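Local coordinates for protein ribose-phosphate pyrophosphokinase (Thermus thermophilus, PDB 7PN0) that probably catalyses transfer of the diphosphate group of ATP to ribose 5-phosphate, yielding phosphoribosyl pyrophosphate, at residues A[5-8]-A[14-17]; A[88-93]-A[271-276]; A[93-98]-A[220-225]; A[122-127]-A[291-296]. All blocks are in the same frame, centred on the assembly; numbering follows the deposited sequence. Where two conformers were deposited one is given.

Contact 1 of 4, residues A[5-8]-A[14-17]; sequences IFSG and LAQA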
# COMPACT_ATOMS: atom_id res chain seq x y z
N ILE A 5 -7.21 24.27 14.08
CA ILE A 5 -7.19 23.33 15.22
C ILE A 5 -8.64 22.96 15.54
O ILE A 5 -9.51 23.85 15.49
CB ILE A 5 -6.36 23.88 16.40
CG1 ILE A 5 -6.43 22.98 17.62
CG2 ILE A 5 -6.66 25.33 16.73
CD1 ILE A 5 -5.20 23.11 18.50
N PHE A 6 -8.87 21.66 15.74
CA PHE A 6 -10.18 21.07 16.12
C PHE A 6 -10.00 20.13 17.29
O PHE A 6 -8.87 19.73 17.59
CB PHE A 6 -10.79 20.33 14.93
CG PHE A 6 -10.90 21.17 13.69
CD1 PHE A 6 -9.86 21.26 12.79
CD2 PHE A 6 -12.08 21.85 13.40
CE1 PHE A 6 -9.97 22.06 11.66
CE2 PHE A 6 -12.19 22.60 12.25
CZ PHE A 6 -11.13 22.73 11.40
N SER A 7 -11.12 19.74 17.90
CA SER A 7 -11.14 18.91 19.13
C SER A 7 -12.20 17.84 18.93
O SER A 7 -13.25 18.14 18.35
CB SER A 7 -11.40 19.75 20.36
OG SER A 7 -11.44 18.97 21.55
N GLY A 8 -11.92 16.65 19.41
CA GLY A 8 -12.97 15.67 19.72
C GLY A 8 -13.59 15.98 21.07
O GLY A 8 -13.37 17.12 21.55
N LEU A 14 -8.48 21.40 26.91
CA LEU A 14 -7.07 21.45 26.47
C LEU A 14 -7.01 21.98 25.04
O LEU A 14 -6.14 22.81 24.78
CB LEU A 14 -6.41 20.06 26.56
CG LEU A 14 -4.96 20.01 26.10
CD1 LEU A 14 -4.06 20.84 27.00
CD2 LEU A 14 -4.48 18.57 26.09
N ALA A 15 -7.86 21.48 24.15
CA ALA A 15 -7.85 21.91 22.72
C ALA A 15 -8.08 23.42 22.66
O ALA A 15 -7.40 24.12 21.90
CB ALA A 15 -8.88 21.19 21.92
N GLN A 16 -9.04 23.89 23.45
CA GLN A 16 -9.41 25.32 23.51
C GLN A 16 -8.21 26.13 24.01
O GLN A 16 -7.92 27.17 23.42
CB GLN A 16 -10.64 25.48 24.40
CG GLN A 16 -11.20 26.89 24.42
CD GLN A 16 -11.82 27.25 23.09
OE1 GLN A 16 -12.79 26.63 22.66
NE2 GLN A 16 -11.26 28.25 22.44
N ALA A 17 -7.50 25.63 25.02
CA ALA A 17 -6.36 26.36 25.61
C ALA A 17 -5.20 26.40 24.60
O ALA A 17 -4.51 27.42 24.48
CB ALA A 17 -5.98 25.74 26.94
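Ser-7 and Ala-15 meet in a small, buried strand-against-helix contact, in which strand 3-7, at one border of the parallel sheet within the chain, carries the helix that follows it, 12-21. The two CA atoms lie 5.7 Å apart, near enough that short side chains fill the interval. CB of Ser-7 presses on CB of Ala-15 at 3.3 Å, tighter than an ordinary carbon contact, and the serine OG lies alongside the same methyl, 3.4 Å from Ala-15 CB. With OG opposite the backbone N (chi1 180°), the hydroxyl swings round to the carbonyl side and bonds to Gly-8 O at 2.7 Å; it is tilted 20° from the carbonyl plane. That bond satisfies a buried polar group while its carbon side serves the packing. Ile-5 has CD1 4.2 Å from Ala-15 O, a loose and doubtful approach since this side chain was modelled in two conformers. Ile-5 also touches Ile-18 and Ala-19, farther along the same helix, and Val-55 of the adjacent strand 51-55 touches both Ile-5 and Ala-15. Close seating of a helix through alanine on the strand before it is seen here in the opening beta-alpha unit of the PRTase-like alpha/beta fold.

Contact 2 of 4, residues A[88-93]-A[271-276]; sequences IPYFSY and DTCPPK. With ADP (adenosine-5'-diphosphate), chain C.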
# COMPACT_ATOMS: atom_id res chain seq x y z
N ILE A 88 -2.53 13.75 20.05
CA ILE A 88 -2.99 12.70 21.00
C ILE A 88 -2.20 12.95 22.26
O ILE A 88 -1.14 12.35 22.45
CB ILE A 88 -2.76 11.27 20.46
CG1 ILE A 88 -3.40 11.11 19.08
CG2 ILE A 88 -3.27 10.27 21.47
CD1 ILE A 88 -3.09 9.76 18.44
N PRO A 89 -2.68 13.82 23.15
CA PRO A 89 -1.89 14.17 24.34
C PRO A 89 -1.66 12.96 25.24
O PRO A 89 -0.55 12.82 25.72
CB PRO A 89 -2.71 15.28 25.02
CG PRO A 89 -3.55 15.82 23.93
CD PRO A 89 -3.89 14.65 23.01
N TYR A 90 -2.65 12.09 25.39
CA TYR A 90 -2.50 10.82 26.15
C TYR A 90 -2.90 9.64 25.26
O TYR A 90 -4.06 9.50 24.97
CB TYR A 90 -3.32 10.80 27.42
CG TYR A 90 -3.29 9.48 28.17
CD1 TYR A 90 -2.10 8.82 28.44
CD2 TYR A 90 -4.47 8.86 28.56
CE1 TYR A 90 -2.08 7.58 29.08
CE2 TYR A 90 -4.47 7.63 29.21
CZ TYR A 90 -3.27 6.99 29.46
OH TYR A 90 -3.26 5.80 30.14
N PHE A 91 -1.93 8.81 24.94
CA PHE A 91 -2.11 7.61 24.09
C PHE A 91 -2.10 6.41 25.04
O PHE A 91 -1.03 5.83 25.26
CB PHE A 91 -1.03 7.53 23.02
CG PHE A 91 -1.21 6.37 22.08
CD1 PHE A 91 -2.48 5.91 21.73
CD2 PHE A 91 -0.12 5.71 21.55
CE1 PHE A 91 -2.65 4.87 20.84
CE2 PHE A 91 -0.30 4.66 20.67
CZ PHE A 91 -1.55 4.25 20.30
N SER A 92 -3.27 6.11 25.61
CA SER A 92 -3.41 5.06 26.66
C SER A 92 -2.89 3.73 26.12
O SER A 92 -2.27 2.95 26.90
CB SER A 92 -4.84 4.96 27.10
OG SER A 92 -5.69 4.42 26.08
N TYR A 93 -3.19 3.43 24.86
CA TYR A 93 -2.86 2.10 24.30
C TYR A 93 -1.35 1.94 24.09
O TYR A 93 -0.94 0.80 23.71
CB TYR A 93 -3.67 1.77 23.05
CG TYR A 93 -5.08 1.30 23.29
CD1 TYR A 93 -5.32 -0.02 23.69
CD2 TYR A 93 -6.16 2.15 23.12
CE1 TYR A 93 -6.61 -0.50 23.88
CE2 TYR A 93 -7.45 1.69 23.31
CZ TYR A 93 -7.68 0.36 23.67
OH TYR A 93 -8.94 -0.08 23.89
N ASP A 271 -2.57 18.20 32.12
CA ASP A 271 -3.96 18.21 31.65
C ASP A 271 -4.02 17.47 30.31
O ASP A 271 -4.95 17.72 29.55
CB ASP A 271 -4.54 19.63 31.61
CG ASP A 271 -3.70 20.70 30.91
OD1 ASP A 271 -2.60 20.38 30.41
OD2 ASP A 271 -4.17 21.86 30.88
N THR A 272 -3.10 16.56 30.01
CA THR A 272 -3.27 15.68 28.80
C THR A 272 -4.63 14.98 28.88
O THR A 272 -5.28 14.73 27.82
CB THR A 272 -2.16 14.63 28.66
OG1 THR A 272 -2.08 13.87 29.86
CG2 THR A 272 -0.79 15.17 28.34
N CYS A 273 -5.05 14.64 30.10
CA CYS A 273 -6.39 14.13 30.45
C CYS A 273 -7.09 15.19 31.27
O CYS A 273 -6.43 15.90 32.04
CB CYS A 273 -6.30 12.87 31.29
SG CYS A 273 -5.31 11.58 30.47
N PRO A 274 -8.41 15.36 31.11
CA PRO A 274 -9.13 16.39 31.86
C PRO A 274 -8.95 16.15 33.35
O PRO A 274 -9.18 15.05 33.83
CB PRO A 274 -10.59 16.19 31.46
CG PRO A 274 -10.49 15.58 30.08
CD PRO A 274 -9.26 14.70 30.11
N PRO A 275 -8.45 17.13 34.13
CA PRO A 275 -8.24 16.92 35.56
C PRO A 275 -9.54 16.60 36.31
O PRO A 275 -10.62 17.04 35.89
CB PRO A 275 -7.66 18.27 36.03
CG PRO A 275 -7.02 18.82 34.80
CD PRO A 275 -7.96 18.44 33.69
N LYS A 276 -9.40 15.82 37.38
CA LYS A 276 -10.50 15.51 38.30
C LYS A 276 -10.28 16.34 39.57
O LYS A 276 -9.11 16.50 39.99
CB LYS A 276 -10.54 14.00 38.54
CG LYS A 276 -10.96 13.19 37.31
CD LYS A 276 -11.51 11.83 37.64
CE LYS A 276 -11.94 11.07 36.41
NZ LYS A 276 -10.77 10.60 35.65
PB ADP C . 4.42 -2.09 32.21
O1B ADP C . 5.76 -1.33 32.25
O2B ADP C . 3.70 -1.93 30.89
O3B ADP C . 3.51 -1.91 33.41
PA ADP C . 4.01 -4.78 31.80
O1A ADP C . 3.97 -4.74 30.30
O2A ADP C . 4.46 -6.04 32.46
O3A ADP C . 4.93 -3.60 32.33
O5' ADP C . 2.58 -4.29 32.41
C5' ADP C . 1.39 -4.25 31.57
C4' ADP C . 0.16 -4.71 32.33
O4' ADP C . -0.94 -3.82 32.00
C3' ADP C . -0.36 -6.12 32.00
O3' ADP C . 0.61 -7.00 31.44
C2' ADP C . -1.30 -5.84 30.83
O2' ADP C . -2.27 -6.84 30.73
C1' ADP C . -1.89 -4.48 31.20
N9 ADP C . -2.18 -3.64 30.03
C8 ADP C . -1.82 -3.85 28.72
N7 ADP C . -2.28 -2.94 27.89
C5 ADP C . -3.00 -2.08 28.70
C6 ADP C . -3.75 -0.92 28.44
N6 ADP C . -3.85 -0.40 27.22
N1 ADP C . -4.36 -0.30 29.48
C2 ADP C . -4.22 -0.83 30.70
N3 ADP C . -3.53 -1.90 31.07
C4 ADP C . -2.95 -2.51 30.02
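Pro-89 and Thr-272 supply the apolar part of this buried meeting of two loops, and Tyr-90 and Cys-273 its sulfur-aromatic part. In the first pair the chains run close, with CA atoms 4.9 Å apart. Pro-89 CB touches Thr-272 CB at 3.7 Å, and the threonine methyl CG2 lies 3.5 Å from Pro-89 O. The chi1 of 55° turns OG1 away from the proline, and it bonds to His-248 ND1, so the threonine serves both packing and polar work.

In the second pair the thiol approaches Tyr-90 obliquely. SG of Cys-273 is 3.4 Å from Tyr-90 CD2 and 4.3 Å from the ring centroid, 47° off the normal, so it sits beside CG and CD2. Backbone N of Ser-92, on the opposite side, is 3.8 Å above the ring centre.

Polar links come from outside the two loops. Ser-57 OG bonds both Tyr-90 N and Thr-272 O, tying one loop to the other, while Tyr-90 OH bonds Glu-220 OE2. Ser-92 and Tyr-93 border the adenine amino group of ADP; Ser-92 O is 3.7 Å from N6. The chemistry implies that the loops after strands 83-88 and 266-270, from different sheets, are joined by van der Waals and sulfur-aromatic contact, with directional bonds supplied by third parties and the tyrosine ring held between Cys-273 SG and Ser-92 N.

Contact 3 of 4, residues A[93-98]-A[220-225]; sequences YARSDK and EISTAG. With ADP (adenosine-5'-diphosphate), chain C; SO4 (sulfate ion), chain D; SO4 (sulfate ion), chain G.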
# COMPACT_ATOMS: atom_id res chain seq x y z
N TYR A 93 -3.19 3.43 24.86
CA TYR A 93 -2.86 2.10 24.30
C TYR A 93 -1.35 1.94 24.09
O TYR A 93 -0.94 0.80 23.71
CB TYR A 93 -3.67 1.77 23.05
CG TYR A 93 -5.08 1.30 23.29
CD1 TYR A 93 -5.32 -0.02 23.69
CD2 TYR A 93 -6.16 2.15 23.12
CE1 TYR A 93 -6.61 -0.50 23.88
CE2 TYR A 93 -7.45 1.69 23.31
CZ TYR A 93 -7.68 0.36 23.67
OH TYR A 93 -8.94 -0.08 23.89
N ALA A 94 -0.53 2.95 24.40
CA ALA A 94 0.94 2.75 24.40
C ALA A 94 1.27 1.65 25.42
O ALA A 94 2.34 1.07 25.33
CB ALA A 94 1.69 4.04 24.68
N ARG A 95 0.42 1.37 26.39
CA ARG A 95 0.71 0.30 27.38
C ARG A 95 0.62 -1.07 26.71
O ARG A 95 1.14 -2.02 27.25
CB ARG A 95 -0.26 0.36 28.55
CG ARG A 95 -0.10 1.61 29.37
CD ARG A 95 -1.02 1.73 30.58
NE ARG A 95 -0.85 0.62 31.50
CZ ARG A 95 -1.58 0.45 32.61
NH1 ARG A 95 -2.52 1.34 32.92
NH2 ARG A 95 -1.38 -0.62 33.36
N SER A 96 -0.10 -1.17 25.61
CA SER A 96 -0.33 -2.44 24.87
C SER A 96 0.75 -2.54 23.80
O SER A 96 0.42 -2.45 22.59
CB SER A 96 -1.71 -2.48 24.28
OG SER A 96 -2.71 -2.44 25.28
N ASP A 97 1.99 -2.70 24.25
CA ASP A 97 3.18 -2.44 23.40
C ASP A 97 3.99 -3.72 23.18
O ASP A 97 5.03 -3.64 22.56
CB ASP A 97 4.02 -1.32 24.02
CG ASP A 97 4.62 -1.69 25.37
OD1 ASP A 97 4.18 -2.73 25.95
OD2 ASP A 97 5.62 -1.06 25.74
N LYS A 98 3.54 -4.87 23.70
CA LYS A 98 4.32 -6.12 23.55
C LYS A 98 3.36 -7.30 23.51
O LYS A 98 2.20 -7.22 23.99
CB LYS A 98 5.31 -6.23 24.71
CG LYS A 98 4.66 -6.43 26.06
CD LYS A 98 5.66 -6.51 27.21
CE LYS A 98 6.39 -5.23 27.48
NZ LYS A 98 5.45 -4.16 27.88
N GLU A 220 2.25 7.84 34.20
CA GLU A 220 0.80 8.01 34.38
C GLU A 220 0.40 7.52 35.76
O GLU A 220 1.12 6.80 36.37
CB GLU A 220 -0.01 7.25 33.32
CG GLU A 220 0.23 5.76 33.28
CD GLU A 220 -0.79 5.05 32.42
OE1 GLU A 220 -1.56 4.23 32.98
OE2 GLU A 220 -0.81 5.32 31.18
N ILE A 221 -0.73 8.04 36.22
CA ILE A 221 -1.50 7.53 37.38
C ILE A 221 -2.87 7.14 36.84
O ILE A 221 -3.62 8.03 36.36
CB ILE A 221 -1.57 8.59 38.48
CG1 ILE A 221 -0.17 8.98 38.97
CG2 ILE A 221 -2.44 8.11 39.62
CD1 ILE A 221 -0.10 10.38 39.50
N SER A 222 -3.16 5.84 36.86
CA SER A 222 -4.47 5.27 36.50
C SER A 222 -5.29 5.03 37.77
O SER A 222 -6.10 5.92 38.12
CB SER A 222 -4.30 4.04 35.62
OG SER A 222 -3.42 3.08 36.21
N THR A 223 -5.09 3.90 38.42
CA THR A 223 -5.81 3.48 39.64
C THR A 223 -5.07 3.95 40.90
O THR A 223 -5.63 3.76 42.01
CB THR A 223 -5.97 1.96 39.69
OG1 THR A 223 -4.68 1.37 39.83
CG2 THR A 223 -6.65 1.40 38.47
N ALA A 224 -3.88 4.52 40.76
CA ALA A 224 -3.00 4.97 41.87
C ALA A 224 -2.50 3.78 42.70
O ALA A 224 -1.96 4.04 43.78
CB ALA A 224 -3.71 5.97 42.74
N GLY A 225 -2.62 2.54 42.20
CA GLY A 225 -2.09 1.33 42.86
C GLY A 225 -0.59 1.41 43.15
O GLY A 225 -0.19 1.18 44.32
PB ADP C . 4.42 -2.09 32.21
O1B ADP C . 5.76 -1.33 32.25
O2B ADP C . 3.70 -1.93 30.89
O3B ADP C . 3.51 -1.91 33.41
PA ADP C . 4.01 -4.78 31.80
O1A ADP C . 3.97 -4.74 30.30
O2A ADP C . 4.46 -6.04 32.46
O3A ADP C . 4.93 -3.60 32.33
O5' ADP C . 2.58 -4.29 32.41
C5' ADP C . 1.39 -4.25 31.57
C4' ADP C . 0.16 -4.71 32.33
O4' ADP C . -0.94 -3.82 32.00
C3' ADP C . -0.36 -6.12 32.00
O3' ADP C . 0.61 -7.00 31.44
C2' ADP C . -1.30 -5.84 30.83
O2' ADP C . -2.27 -6.84 30.73
C1' ADP C . -1.89 -4.48 31.20
N9 ADP C . -2.18 -3.64 30.03
C8 ADP C . -1.82 -3.85 28.72
N7 ADP C . -2.28 -2.94 27.89
C5 ADP C . -3.00 -2.08 28.70
C6 ADP C . -3.75 -0.92 28.44
N6 ADP C . -3.85 -0.40 27.22
N1 ADP C . -4.36 -0.30 29.48
C2 ADP C . -4.22 -0.83 30.70
N3 ADP C . -3.53 -1.90 31.07
C4 ADP C . -2.95 -2.51 30.02
S SO4 D . -0.50 3.92 39.17
O1 SO4 D . -0.03 4.64 40.36
O2 SO4 D . 0.39 4.21 38.07
O3 SO4 D . -0.47 2.50 39.44
O4 SO4 D . -1.82 4.37 38.80
S SO4 G . -4.81 -1.98 41.14
O1 SO4 G . -3.72 -1.22 41.67
O2 SO4 G . -5.30 -1.39 39.94
O3 SO4 G . -4.35 -3.30 40.89
O4 SO4 G . -5.89 -2.00 42.09
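Arg-95 and Glu-220 are the nearest residues of two backbones that keep well apart, 10.4 Å between their CA atoms, so long side chains must span the gap. A 3-10 segment that ends at Arg-95 passes into an inverse gamma turn centred on Ser-96; opposite, strand 220-221 gives way to a loop whose Ala-224 is the N-cap of the next helix.

A salt bridge closes the gap, Arg-95 NH1 to Glu-220 OE1 at 3.0 Å, with guanidinium and carboxylate planes 89° apart. The bend at chi3 (58°) brings one guanidinium face against the N3 and C2 end of the adenine, tilted about 24° from it, with ADP N3 3.3 Å above the Arg-95 guanidinium plane. Replacing Arg-95 by a leucine would probably leave Glu-220 without its cationic mate and the adenine without that flat charged support. Ser-96 OG donates to ADP N7 at 2.7 Å. Lys-98 NZ binds ADP O1A at 2.9 Å and the syn lone pair of Asp-97 OD1 at 2.7 Å. Across the cleft, Ser-222 N and Ala-224 N both grip O4 of a sulfate, probably from the crystallisation liquor, that may mark the ribose-phosphate site of the family's PRPP-binding loop.

Tyr-93 packs on helix 107-118, Glu-220 also holds Tyr-90, and Asn-36 of a second subunit binds the ADP. Strand 220-221 pairs in parallel with 248-249, while Ala-224 rests against helix 255-261.

Contact 4 of 4, residues A[122-127]-A[291-296]; sequences RVLTMT and AEAIWR. With SO4 (sulfate ion), chain F.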
# COMPACT_ATOMS: atom_id res chain seq x y z
N ARG A 122 0.70 12.64 10.49
CA ARG A 122 1.65 12.94 11.57
C ARG A 122 0.93 12.72 12.88
O ARG A 122 -0.30 12.79 12.94
CB ARG A 122 2.15 14.40 11.68
CG ARG A 122 2.51 15.14 10.42
CD ARG A 122 2.93 16.56 10.77
NE ARG A 122 4.05 16.53 11.70
CZ ARG A 122 5.31 16.20 11.37
NH1 ARG A 122 6.23 16.19 12.29
NH2 ARG A 122 5.65 15.95 10.11
N VAL A 123 1.72 12.55 13.93
CA VAL A 123 1.18 12.45 15.31
C VAL A 123 2.01 13.42 16.15
O VAL A 123 3.21 13.54 15.90
CB VAL A 123 1.25 11.02 15.89
CG1 VAL A 123 0.89 10.97 17.35
CG2 VAL A 123 0.34 10.09 15.14
N LEU A 124 1.36 14.04 17.11
CA LEU A 124 1.97 14.87 18.18
C LEU A 124 1.47 14.31 19.50
O LEU A 124 0.25 14.26 19.65
CB LEU A 124 1.56 16.35 18.01
CG LEU A 124 2.04 17.29 19.13
CD1 LEU A 124 3.54 17.23 19.26
CD2 LEU A 124 1.51 18.71 18.90
N THR A 125 2.37 13.88 20.38
CA THR A 125 1.96 13.19 21.62
C THR A 125 2.92 13.57 22.73
O THR A 125 3.93 14.19 22.46
CB THR A 125 1.79 11.68 21.38
OG1 THR A 125 1.21 11.05 22.52
CG2 THR A 125 3.07 10.95 21.05
N MET A 126 2.65 13.07 23.93
CA MET A 126 3.51 13.40 25.09
C MET A 126 3.63 12.15 25.95
O MET A 126 2.65 11.44 26.12
CB MET A 126 2.94 14.56 25.90
CG MET A 126 3.69 14.83 27.20
SD MET A 126 3.03 16.31 28.06
CE MET A 126 3.86 17.61 27.16
N THR A 127 4.81 11.93 26.49
CA THR A 127 5.08 10.84 27.45
C THR A 127 4.40 9.53 27.00
O THR A 127 3.51 8.99 27.72
CB THR A 127 4.70 11.26 28.88
OG1 THR A 127 5.26 12.54 29.18
CG2 THR A 127 5.16 10.22 29.88
N ALA A 291 0.86 23.98 22.16
CA ALA A 291 0.68 25.12 21.24
C ALA A 291 2.01 25.50 20.57
O ALA A 291 2.03 25.67 19.34
CB ALA A 291 0.05 26.26 21.96
N GLU A 292 3.10 25.56 21.31
CA GLU A 292 4.43 25.89 20.76
C GLU A 292 4.84 24.79 19.77
O GLU A 292 5.38 25.14 18.73
CB GLU A 292 5.47 26.05 21.87
CG GLU A 292 6.78 26.67 21.38
CD GLU A 292 6.60 27.97 20.61
OE1 GLU A 292 5.73 28.77 21.02
OE2 GLU A 292 7.30 28.17 19.58
N ALA A 293 4.66 23.51 20.13
CA ALA A 293 5.01 22.40 19.21
C ALA A 293 4.20 22.53 17.91
O ALA A 293 4.77 22.45 16.80
CB ALA A 293 4.77 21.09 19.93
N ILE A 294 2.90 22.77 18.01
CA ILE A 294 2.02 22.89 16.82
C ILE A 294 2.54 24.07 15.99
O ILE A 294 2.69 23.90 14.76
CB ILE A 294 0.54 22.97 17.20
CG1 ILE A 294 0.05 21.62 17.74
CG2 ILE A 294 -0.31 23.44 16.04
CD1 ILE A 294 -1.28 21.69 18.46
N TRP A 295 2.82 25.21 16.63
CA TRP A 295 3.33 26.41 15.91
C TRP A 295 4.58 26.00 15.11
O TRP A 295 4.69 26.31 13.90
CB TRP A 295 3.59 27.56 16.89
CG TRP A 295 4.09 28.78 16.19
CD1 TRP A 295 5.32 29.36 16.31
CD2 TRP A 295 3.37 29.56 15.22
NE1 TRP A 295 5.40 30.46 15.50
CE2 TRP A 295 4.23 30.58 14.79
CE3 TRP A 295 2.09 29.46 14.65
CZ2 TRP A 295 3.85 31.51 13.81
CZ3 TRP A 295 1.71 30.36 13.67
CH2 TRP A 295 2.58 31.38 13.28
N ARG A 296 5.47 25.24 15.73
CA ARG A 296 6.77 24.88 15.12
C ARG A 296 6.56 23.81 14.05
O ARG A 296 7.19 23.92 13.00
CB ARG A 296 7.71 24.42 16.21
CG ARG A 296 8.11 25.58 17.08
CD ARG A 296 9.22 25.23 18.00
NE ARG A 296 9.41 26.35 18.92
CZ ARG A 296 10.53 26.57 19.57
NH1 ARG A 296 11.54 25.74 19.42
NH2 ARG A 296 10.63 27.60 20.39
S SO4 F . 8.92 11.85 29.39
O1 SO4 F . 10.02 12.43 28.66
O2 SO4 F . 7.86 12.84 29.43
O3 SO4 F . 9.33 11.53 30.78
O4 SO4 F . 8.45 10.69 28.73
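Leu-124 meets Ile-294 and Ala-293 with the two methyls of its fork. CD2 presses on Ile-294 CG1 at 3.5 Å, a tight carbon pair, and the two side chains cross at about a right angle; CD1 lies more loosely by Ala-293 CB, at 4.1 Å. With chi1 at 175° carrying CG out toward the helix, chi2 of 57° turns one methyl to each residue. In the next shell Phe-290 of the same helix and Leu-144 of strand 141-144 also touch Leu-124, and Ile-18 of helix 12-21 backs Ile-294. On the helix, Arg-296 NE donates to Glu-292 OE2 at 2.9 Å, nearly straight at 171°, in a salt bridge one turn long.

Beyond the strand end, Thr-127 OG1 bonds O2 of a sulfate at 2.6 Å, and also Thr-247. An alanine at Thr-127 would probably leave that sulfate oxygen and the Thr-247 hydroxyl each short of a partner. Ser-145, Ala-146 and Arg-175 also bond to this ion, probably from the crystallisation liquor.

Leu-124 is paired through its backbone with strand 83-88, inside the five-stranded parallel sheet. A helix near the C-terminal end of the chain thus packs on this sheet, one layer of the alpha/beta architecture of the PRTase-like fold.

How the contacts relate
Contacts 1, 2 and 4 are core; contact 3 is partly buried and lines the ADP cleft. Contacts 1 and 4 both seat a helix on the same parallel sheet, using small or branched side chains, and meet in a loose touch of Ile-5 on Ile-294. Contact 2 adjoins both: Leu-14 packs on Pro-89 and Thr-272, and strand pairing links Ile-88 to Leu-124. Its mixed chemistry, apolar with sulfur and aromatic groups, is intermediate between the sheet packing and the charged, ligand-gripping contact 3. Those two share Tyr-93 and meet through the pair Tyr-90 and Glu-220. Thus this chain illustrates a wider principle: aliphatic packing builds the frame, while charge gathers where the nucleotide binds.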